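Local coordinates for protein acyl-coenzyme A oxidase acox-1.2 (Caenorhabditis elegans, PDB 5K3J) that catalyses the first, FAD-dependent desaturation step of peroxisomal beta-oxidation on the CoA thioesters of ascaroside pheromones bearing a five-carbon omega side chain, at residues A[38-52]-A[87-99]. Sequence-based numbering, arbitrary orientation.
Sequences FARRRREITDAVSKI and LIDRDNEEESLHL
R41 grips E95 side-on with two nitrogens: NE meets OE2 at 2.6 Å and NH2 meets OE1 at 3.1 Å, both nearly straight. The oxygens lie near the guanidinium plane, yet that plane is turned 59° from the carboxylate. Bends at chi2 and chi3 curl the arginine so that NH2 also donates to L87 O, the carbonyl where the chain leaves helix 84-87. D89 N donates to E95 OE1 at 3.0 Å, nearly along its C-O axis and across the carboxylate plane from R41 NH2; arginine thus suits a place with several acceptors, and buried glutamate one between a charge and a loop amide.

Two flat rings pack beside this bridge. F38 offers a face to E94, whose CB makes a CH-pi contact while its carboxylate lies tilted above, OE1 toward the rim. H98, CG anti to its backbone N, suits a mixed site: R42 CB covers one imidazole face, and T46 OG1 stands 3.0 Å from NE2 at the edge. The H98 side chain is about 13 Å from the bound ascaroside-CoA.

Aliphatic side chains form the third group. I45 CD1 lies 3.6 Å from I88 CG2, while A48 CB and I52 CD1 meet L87 CD2.

Helix segments 38-49 and 93-99 cross at -40°. I45, among L87, E95, H98 and L99, and H98, among F38, R42, I45 and T46, are reciprocal knobs-into-holes in the helical N-terminal domain of the acyl-CoA oxidase fold.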
ATOM      1  N   PHE A  38      -2.506 -25.958  21.874  1.00 59.26           N
ATOM      2  CA  PHE A  38      -2.680 -25.564  20.478  1.00 56.42           C
ATOM      3  C   PHE A  38      -1.348 -25.233  19.822  1.00 54.91           C
ATOM      4  O   PHE A  38      -1.112 -25.600  18.671  1.00 51.51           O
ATOM      5  CB  PHE A  38      -3.621 -24.365  20.347  1.00 55.61           C
ATOM      6  CG  PHE A  38      -3.751 -23.858  18.939  1.00 52.82           C
ATOM      7  CD1 PHE A  38      -4.008 -24.737  17.901  1.00 51.00           C
ATOM      8  CD2 PHE A  38      -3.615 -22.508  18.648  1.00 56.01           C
ATOM      9  CE1 PHE A  38      -4.124 -24.287  16.602  1.00 48.43           C
ATOM     10  CE2 PHE A  38      -3.732 -22.050  17.346  1.00 50.71           C
ATOM     11  CZ  PHE A  38      -3.987 -22.941  16.323  1.00 49.04           C
ATOM     12  N   ALA A  39      -0.488 -24.527  20.551  1.00 38.52           N
ATOM     13  CA  ALA A  39       0.821 -24.144  20.028  1.00 35.67           C
ATOM     14  C   ALA A  39       1.607 -25.378  19.612  1.00 37.02           C
ATOM     15  O   ALA A  39       2.255 -25.397  18.565  1.00 40.51           O
ATOM     16  CB  ALA A  39       1.596 -23.347  21.056  1.00 32.39           C
ATOM     17  N   ARG A  40       1.532 -26.408  20.446  1.00 57.45           N
ATOM     18  CA  ARG A  40       2.146 -27.696  20.164  1.00 61.69           C
ATOM     19  C   ARG A  40       1.517 -28.352  18.939  1.00 59.15           C
ATOM     20  O   ARG A  40       2.212 -28.951  18.117  1.00 60.03           O
ATOM     21  CB  ARG A  40       2.018 -28.609  21.383  1.00 65.85           C
ATOM     22  CG  ARG A  40       1.945 -30.089  21.067  1.00 69.26           C
ATOM     23  CD  ARG A  40       3.316 -30.676  20.782  1.00 72.24           C
ATOM     24  NE  ARG A  40       3.354 -32.097  21.107  1.00 78.16           N
ATOM     25  CZ  ARG A  40       4.191 -32.970  20.553  1.00 83.33           C
ATOM     26  NH1 ARG A  40       5.056 -32.569  19.630  1.00 82.01           N
ATOM     27  NH2 ARG A  40       4.159 -34.245  20.915  1.00 89.12           N
ATOM     28  N   ARG A  41       0.196 -28.231  18.828  1.00 46.26           N
ATOM     29  CA  ARG A  41      -0.536 -28.790  17.696  1.00 44.52           C
ATOM     30  C   ARG A  41      -0.089 -28.171  16.372  1.00 45.79           C
ATOM     31  O   ARG A  41      -0.012 -28.861  15.357  1.00 41.95           O
ATOM     32  CB  ARG A  41      -2.045 -28.597  17.886  1.00 45.60           C
ATOM     33  CG  ARG A  41      -2.672 -29.572  18.875  1.00 43.12           C
ATOM     34  CD  ARG A  41      -2.665 -30.985  18.324  1.00 42.53           C
ATOM     35  NE  ARG A  41      -3.604 -31.129  17.216  1.00 43.44           N
ATOM     36  CZ  ARG A  41      -3.393 -31.893  16.150  1.00 42.84           C
ATOM     37  NH1 ARG A  41      -2.269 -32.585  16.039  1.00 37.32           N
ATOM     38  NH2 ARG A  41      -4.307 -31.960  15.193  1.00 45.81           N
ATOM     39  N   ARG A  42       0.225 -26.879  16.394  1.00 50.01           N
ATOM     40  CA  ARG A  42       0.651 -26.166  15.191  1.00 44.86           C
ATOM     41  C   ARG A  42       1.926 -26.755  14.608  1.00 51.45           C
ATOM     42  O   ARG A  42       2.045 -26.938  13.393  1.00 56.34           O
ATOM     43  CB  ARG A  42       0.874 -24.692  15.494  1.00 44.34           C
ATOM     44  CG  ARG A  42      -0.376 -23.935  15.877  1.00 44.41           C
ATOM     45  CD  ARG A  42      -0.082 -22.453  15.931  1.00 40.45           C
ATOM     46  NE  ARG A  42       0.257 -21.910  14.617  1.00 42.58           N
ATOM     47  CZ  ARG A  42       1.498 -21.714  14.171  1.00 42.57           C
ATOM     48  NH1 ARG A  42       2.545 -21.999  14.940  1.00 46.52           N
ATOM     49  NH2 ARG A  42       1.693 -21.212  12.958  1.00 38.50           N
ATOM     50  N   ARG A  43       2.886 -27.033  15.483  1.00 42.21           N
ATOM     51  CA  ARG A  43       4.138 -27.637  15.060  1.00 38.63           C
ATOM     52  C   ARG A  43       3.872 -29.084  14.662  1.00 37.76           C
ATOM     53  O   ARG A  43       4.458 -29.597  13.709  1.00 42.34           O
ATOM     54  CB  ARG A  43       5.190 -27.560  16.171  1.00 39.48           C
ATOM     55  CG  ARG A  43       5.221 -26.230  16.926  1.00 40.07           C
ATOM     56  CD  ARG A  43       6.294 -26.233  18.017  1.00 40.26           C
ATOM     57  NE  ARG A  43       5.946 -25.371  19.145  1.00 39.09           N
ATOM     58  CZ  ARG A  43       5.563 -25.823  20.336  1.00 38.53           C
ATOM     59  NH1 ARG A  43       5.480 -27.130  20.559  1.00 37.41           N
ATOM     60  NH2 ARG A  43       5.266 -24.970  21.309  1.00 38.00           N
ATOM     61  N   GLU A  44       2.965 -29.725  15.394  1.00 56.14           N
ATOM     62  CA  GLU A  44       2.586 -31.108  15.133  1.00 59.28           C
ATOM     63  C   GLU A  44       1.950 -31.248  13.751  1.00 53.99           C
ATOM     64  O   GLU A  44       2.263 -32.177  13.009  1.00 48.31           O
ATOM     65  CB  GLU A  44       1.630 -31.604  16.217  1.00 61.70           C
ATOM     66  CG  GLU A  44       1.511 -33.109  16.306  1.00 67.28           C
ATOM     67  CD  GLU A  44       0.758 -33.551  17.541  1.00 74.52           C
ATOM     68  OE1 GLU A  44       0.731 -32.789  18.534  1.00 79.96           O
ATOM     69  OE2 GLU A  44       0.190 -34.661  17.514  1.00 74.10           O
ATOM     70  N   ILE A  45       1.068 -30.313  13.411  1.00 46.00           N
ATOM     71  CA  ILE A  45       0.408 -30.306  12.110  1.00 44.13           C
ATOM     72  C   ILE A  45       1.402 -29.980  11.003  1.00 43.59           C
ATOM     73  O   ILE A  45       1.444 -30.652   9.972  1.00 45.01           O
ATOM     74  CB  ILE A  45      -0.742 -29.291  12.078  1.00 44.22           C
ATOM     75  CG1 ILE A  45      -1.859 -29.726  13.026  1.00 42.65           C
ATOM     76  CG2 ILE A  45      -1.297 -29.152  10.679  1.00 46.41           C
ATOM     77  CD1 ILE A  45      -2.758 -28.584  13.485  1.00 42.02           C
ATOM     78  N   THR A  46       2.204 -28.944  11.229  1.00 32.02           N
ATOM     79  CA  THR A  46       3.230 -28.535  10.277  1.00 31.23           C
ATOM     80  C   THR A  46       4.177 -29.694   9.970  1.00 36.19           C
ATOM     81  O   THR A  46       4.566 -29.906   8.818  1.00 41.01           O
ATOM     82  CB  THR A  46       4.045 -27.340  10.806  1.00 28.92           C
ATOM     83  OG1 THR A  46       3.179 -26.217  11.008  1.00 26.17           O
ATOM     84  CG2 THR A  46       5.126 -26.951   9.812  1.00 29.29           C
ATOM     85  N   ASP A  47       4.536 -30.438  11.012  1.00 46.05           N
ATOM     86  CA  ASP A  47       5.407 -31.596  10.874  1.00 46.19           C
ATOM     87  C   ASP A  47       4.750 -32.671  10.021  1.00 44.32           C
ATOM     88  O   ASP A  47       5.368 -33.223   9.113  1.00 47.36           O
ATOM     89  CB  ASP A  47       5.760 -32.165  12.248  1.00 51.84           C
ATOM     90  CG  ASP A  47       6.717 -33.337  12.162  1.00 52.91           C
ATOM     91  OD1 ASP A  47       7.445 -33.438  11.150  1.00 51.15           O
ATOM     92  OD2 ASP A  47       6.746 -34.152  13.107  1.00 56.69           O
ATOM     93  N   ALA A  48       3.492 -32.960  10.336  1.00 32.60           N
ATOM     94  CA  ALA A  48       2.731 -33.984   9.636  1.00 32.32           C
ATOM     95  C   ALA A  48       2.451 -33.566   8.199  1.00 35.00           C
ATOM     96  O   ALA A  48       2.369 -34.408   7.306  1.00 42.28           O
ATOM     97  CB  ALA A  48       1.430 -34.271  10.363  1.00 33.21           C
ATOM     98  N   VAL A  49       2.298 -32.264   7.987  1.00 38.37           N
ATOM     99  CA  VAL A  49       2.092 -31.730   6.649  1.00 38.21           C
ATOM    100  C   VAL A  49       3.364 -31.886   5.818  1.00 40.40           C
ATOM    101  O   VAL A  49       3.311 -32.282   4.654  1.00 42.87           O
ATOM    102  CB  VAL A  49       1.658 -30.246   6.695  1.00 36.54           C
ATOM    103  CG1 VAL A  49       1.900 -29.582   5.358  1.00 35.17           C
ATOM    104  CG2 VAL A  49       0.190 -30.132   7.082  1.00 37.59           C
ATOM    105  N   SER A  50       4.508 -31.607   6.435  1.00 39.10           N
ATOM    106  CA  SER A  50       5.797 -31.679   5.749  1.00 41.61           C
ATOM    107  C   SER A  50       6.141 -33.069   5.206  1.00 41.43           C
ATOM    108  O   SER A  50       7.045 -33.207   4.381  1.00 37.98           O
ATOM    109  CB  SER A  50       6.916 -31.214   6.684  1.00 42.13           C
ATOM    110  OG  SER A  50       6.971 -32.012   7.851  1.00 47.32           O
ATOM    111  N   LYS A  51       5.430 -34.093   5.666  1.00 52.41           N
ATOM    112  CA  LYS A  51       5.697 -35.462   5.229  1.00 56.77           C
ATOM    113  C   LYS A  51       4.919 -35.786   3.955  1.00 56.03           C
ATOM    114  O   LYS A  51       5.216 -36.759   3.262  1.00 54.60           O
ATOM    115  CB  LYS A  51       5.340 -36.461   6.335  1.00 60.00           C
ATOM    116  CG  LYS A  51       3.952 -37.064   6.187  1.00 60.45           C
ATOM    117  CD  LYS A  51       3.368 -37.541   7.507  1.00 66.59           C
ATOM    118  CE  LYS A  51       1.967 -38.092   7.286  1.00 66.17           C
ATOM    119  NZ  LYS A  51       1.199 -38.232   8.551  1.00 68.76           N
ATOM    120  N   ILE A  52       3.923 -34.957   3.658  1.00 61.40           N
ATOM    121  CA  ILE A  52       3.054 -35.163   2.506  1.00 60.05           C
ATOM    122  C   ILE A  52       3.463 -34.258   1.348  1.00 61.96           C
ATOM    123  O   ILE A  52       3.230 -33.049   1.380  1.00 64.14           O
ATOM    124  CB  ILE A  52       1.578 -34.901   2.868  1.00 58.65           C
ATOM    125  CG1 ILE A  52       1.226 -35.606   4.182  1.00 56.10           C
ATOM    126  CG2 ILE A  52       0.659 -35.337   1.732  1.00 60.07           C
ATOM    127  CD1 ILE A  52       0.099 -34.947   4.948  1.00 54.80           C
ATOM    128  N   LEU A  87      -5.132 -35.053   9.786  1.00 35.09           N
ATOM    129  CA  LEU A  87      -4.242 -34.023  10.301  1.00 32.88           C
ATOM    130  C   LEU A  87      -4.816 -33.212  11.458  1.00 31.52           C
ATOM    131  O   LEU A  87      -4.073 -32.802  12.352  1.00 28.92           O
ATOM    132  CB  LEU A  87      -3.845 -33.079   9.163  1.00 31.50           C
ATOM    133  CG  LEU A  87      -3.068 -33.727   8.013  1.00 31.29           C
ATOM    134  CD1 LEU A  87      -3.078 -32.855   6.759  1.00 32.67           C
ATOM    135  CD2 LEU A  87      -1.641 -34.037   8.440  1.00 30.37           C
ATOM    136  N   ILE A  88      -6.122 -32.954  11.442  1.00 44.87           N
ATOM    137  CA  ILE A  88      -6.730 -32.141  12.499  1.00 46.99           C
ATOM    138  C   ILE A  88      -8.113 -32.587  12.971  1.00 51.70           C
ATOM    139  O   ILE A  88      -8.715 -33.515  12.426  1.00 47.19           O
ATOM    140  CB  ILE A  88      -6.901 -30.665  12.068  1.00 48.28           C
ATOM    141  CG1 ILE A  88      -7.915 -30.558  10.921  1.00 49.56           C
ATOM    142  CG2 ILE A  88      -5.570 -30.017  11.713  1.00 48.90           C
ATOM    143  CD1 ILE A  88      -8.377 -29.142  10.652  1.00 50.80           C
ATOM    144  N   ASP A  89      -8.604 -31.887  13.992  1.00 45.14           N
ATOM    145  CA  ASP A  89      -9.994 -31.963  14.423  1.00 48.50           C
ATOM    146  C   ASP A  89     -10.809 -31.028  13.534  1.00 50.92           C
ATOM    147  O   ASP A  89     -10.718 -29.807  13.665  1.00 40.81           O
ATOM    148  CB  ASP A  89     -10.114 -31.582  15.901  1.00 55.79           C
ATOM    149  CG  ASP A  89     -11.547 -31.578  16.403  1.00 56.83           C
ATOM    150  OD1 ASP A  89     -12.422 -32.187  15.751  1.00 55.75           O
ATOM    151  OD2 ASP A  89     -11.791 -30.969  17.467  1.00 55.88           O
ATOM    152  N   ARG A  90     -11.587 -31.612  12.624  1.00 51.25           N
ATOM    153  CA  ARG A  90     -12.268 -30.866  11.568  1.00 55.54           C
ATOM    154  C   ARG A  90     -13.042 -29.647  12.062  1.00 51.88           C
ATOM    155  O   ARG A  90     -13.025 -28.592  11.428  1.00 57.68           O
ATOM    156  CB  ARG A  90     -13.221 -31.788  10.807  1.00 59.90           C
ATOM    157  CG  ARG A  90     -13.996 -31.082   9.706  1.00 68.59           C
ATOM    158  CD  ARG A  90     -15.344 -31.736   9.458  1.00 72.58           C
ATOM    159  NE  ARG A  90     -15.229 -32.999   8.739  1.00 77.35           N
ATOM    160  CZ  ARG A  90     -16.265 -33.772   8.430  1.00 86.08           C
ATOM    161  NH1 ARG A  90     -17.493 -33.407   8.783  1.00 87.42           N
ATOM    162  NH2 ARG A  90     -16.077 -34.907   7.772  1.00 88.23           N
ATOM    163  N   ASP A  91     -13.713 -29.793  13.198  1.00 57.45           N
ATOM    164  CA  ASP A  91     -14.554 -28.726  13.724  1.00 51.31           C
ATOM    165  C   ASP A  91     -13.826 -27.904  14.782  1.00 44.30           C
ATOM    166  O   ASP A  91     -14.450 -27.215  15.590  1.00 37.57           O
ATOM    167  CB  ASP A  91     -15.852 -29.306  14.283  1.00 49.40           C
ATOM    168  CG  ASP A  91     -16.698 -29.953  13.207  1.00 51.65           C
ATOM    169  OD1 ASP A  91     -16.446 -29.671  12.014  1.00 48.37           O
ATOM    170  OD2 ASP A  91     -17.610 -30.735  13.545  1.00 57.08           O
ATOM    171  N   ASN A  92     -12.501 -27.992  14.768  1.00 63.77           N
ATOM    172  CA  ASN A  92     -11.651 -27.123  15.570  1.00 67.38           C
ATOM    173  C   ASN A  92     -11.170 -25.969  14.697  1.00 69.59           C
ATOM    174  O   ASN A  92     -10.254 -26.139  13.889  1.00 67.40           O
ATOM    175  CB  ASN A  92     -10.468 -27.908  16.143  1.00 66.34           C
ATOM    176  CG  ASN A  92      -9.660 -27.110  17.150  1.00 63.37           C
ATOM    177  OD1 ASN A  92      -9.789 -25.891  17.249  1.00 62.94           O
ATOM    178  ND2 ASN A  92      -8.813 -27.802  17.901  1.00 64.31           N
ATOM    179  N   GLU A  93     -11.786 -24.800  14.854  1.00 62.21           N
ATOM    180  CA  GLU A  93     -11.510 -23.690  13.948  1.00 63.72           C
ATOM    181  C   GLU A  93     -10.080 -23.176  14.080  1.00 62.67           C
ATOM    182  O   GLU A  93      -9.493 -22.727  13.097  1.00 67.98           O
ATOM    183  CB  GLU A  93     -12.489 -22.537  14.165  1.00 63.81           C
ATOM    184  CG  GLU A  93     -12.381 -21.495  13.059  1.00 72.86           C
ATOM    185  CD  GLU A  93     -13.324 -20.329  13.229  1.00 74.99           C
ATOM    186  OE1 GLU A  93     -14.042 -20.283  14.249  1.00 68.73           O
ATOM    187  OE2 GLU A  93     -13.342 -19.454  12.337  1.00 71.48           O
ATOM    188  N   GLU A  94      -9.520 -23.242  15.284  1.00 52.10           N
ATOM    189  CA  GLU A  94      -8.134 -22.833  15.484  1.00 52.16           C
ATOM    190  C   GLU A  94      -7.185 -23.683  14.649  1.00 48.93           C
ATOM    191  O   GLU A  94      -6.296 -23.159  13.981  1.00 45.50           O
ATOM    192  CB  GLU A  94      -7.746 -22.913  16.963  1.00 55.25           C
ATOM    193  CG  GLU A  94      -8.122 -21.690  17.773  1.00 60.43           C
ATOM    194  CD  GLU A  94      -7.348 -21.607  19.072  1.00 63.88           C
ATOM    195  OE1 GLU A  94      -6.894 -22.663  19.563  1.00 68.26           O
ATOM    196  OE2 GLU A  94      -7.187 -20.484  19.594  1.00 66.70           O
ATOM    197  N   GLU A  95      -7.387 -24.996  14.677  1.00 67.00           N
ATOM    198  CA  GLU A  95      -6.524 -25.909  13.936  1.00 65.57           C
ATOM    199  C   GLU A  95      -6.732 -25.796  12.430  1.00 63.19           C
ATOM    200  O   GLU A  95      -5.772 -25.854  11.663  1.00 70.83           O
ATOM    201  CB  GLU A  95      -6.754 -27.353  14.381  1.00 65.93           C
ATOM    202  CG  GLU A  95      -6.170 -27.677  15.751  1.00 66.10           C
ATOM    203  CD  GLU A  95      -6.184 -29.166  16.049  1.00 64.42           C
ATOM    204  OE1 GLU A  95      -6.662 -29.938  15.192  1.00 57.17           O
ATOM    205  OE2 GLU A  95      -5.720 -29.569  17.136  1.00 67.92           O
ATOM    206  N   SER A  96      -7.982 -25.631  12.009  1.00 43.78           N
ATOM    207  CA  SER A  96      -8.300 -25.573  10.584  1.00 38.82           C
ATOM    208  C   SER A  96      -7.701 -24.326   9.945  1.00 36.68           C
ATOM    209  O   SER A  96      -7.251 -24.359   8.796  1.00 34.24           O
ATOM    210  CB  SER A  96      -9.811 -25.604  10.362  1.00 36.80           C
ATOM    211  OG  SER A  96     -10.115 -25.973   9.031  1.00 35.26           O
ATOM    212  N   LEU A  97      -7.697 -23.231  10.700  1.00 24.74           N
ATOM    213  CA  LEU A  97      -7.091 -21.989  10.243  1.00 24.23           C
ATOM    214  C   LEU A  97      -5.584 -22.124  10.078  1.00 27.60           C
ATOM    215  O   LEU A  97      -5.018 -21.599   9.123  1.00 30.73           O
ATOM    216  CB  LEU A  97      -7.410 -20.846  11.205  1.00 23.09           C
ATOM    217  CG  LEU A  97      -8.825 -20.269  11.118  1.00 23.33           C
ATOM    218  CD1 LEU A  97      -8.927 -18.967  11.907  1.00 21.65           C
ATOM    219  CD2 LEU A  97      -9.265 -20.070   9.665  1.00 21.75           C
ATOM    220  N   HIS A  98      -4.933 -22.823  11.003  1.00 34.93           N
ATOM    221  CA  HIS A  98      -3.495 -23.043  10.889  1.00 31.32           C
ATOM    222  C   HIS A  98      -3.186 -23.897   9.668  1.00 28.99           C
ATOM    223  O   HIS A  98      -2.264 -23.602   8.909  1.00 33.43           O
ATOM    224  CB  HIS A  98      -2.928 -23.716  12.137  1.00 30.93           C
ATOM    225  CG  HIS A  98      -1.507 -24.161  11.980  1.00 30.33           C
ATOM    226  ND1 HIS A  98      -0.435 -23.307  12.129  1.00 30.57           N
ATOM    227  CD2 HIS A  98      -0.983 -25.368  11.658  1.00 32.11           C
ATOM    228  CE1 HIS A  98       0.687 -23.971  11.922  1.00 30.27           C
ATOM    229  NE2 HIS A  98       0.384 -25.224  11.635  1.00 32.92           N
ATOM    230  N   LEU A  99      -3.968 -24.955   9.484  1.00 30.56           N
ATOM    231  CA  LEU A  99      -3.750 -25.883   8.383  1.00 30.54           C
ATOM    232  C   LEU A  99      -3.917 -25.208   7.021  1.00 32.29           C
ATOM    233  O   LEU A  99      -3.134 -25.447   6.104  1.00 33.35           O
ATOM    234  CB  LEU A  99      -4.701 -27.073   8.501  1.00 28.05           C
ATOM    235  CG  LEU A  99      -4.520 -28.148   7.434  1.00 27.64           C
ATOM    236  CD1 LEU A  99      -3.124 -28.717   7.517  1.00 30.63           C
ATOM    237  CD2 LEU A  99      -5.558 -29.247   7.584  1.00 26.19           C
TER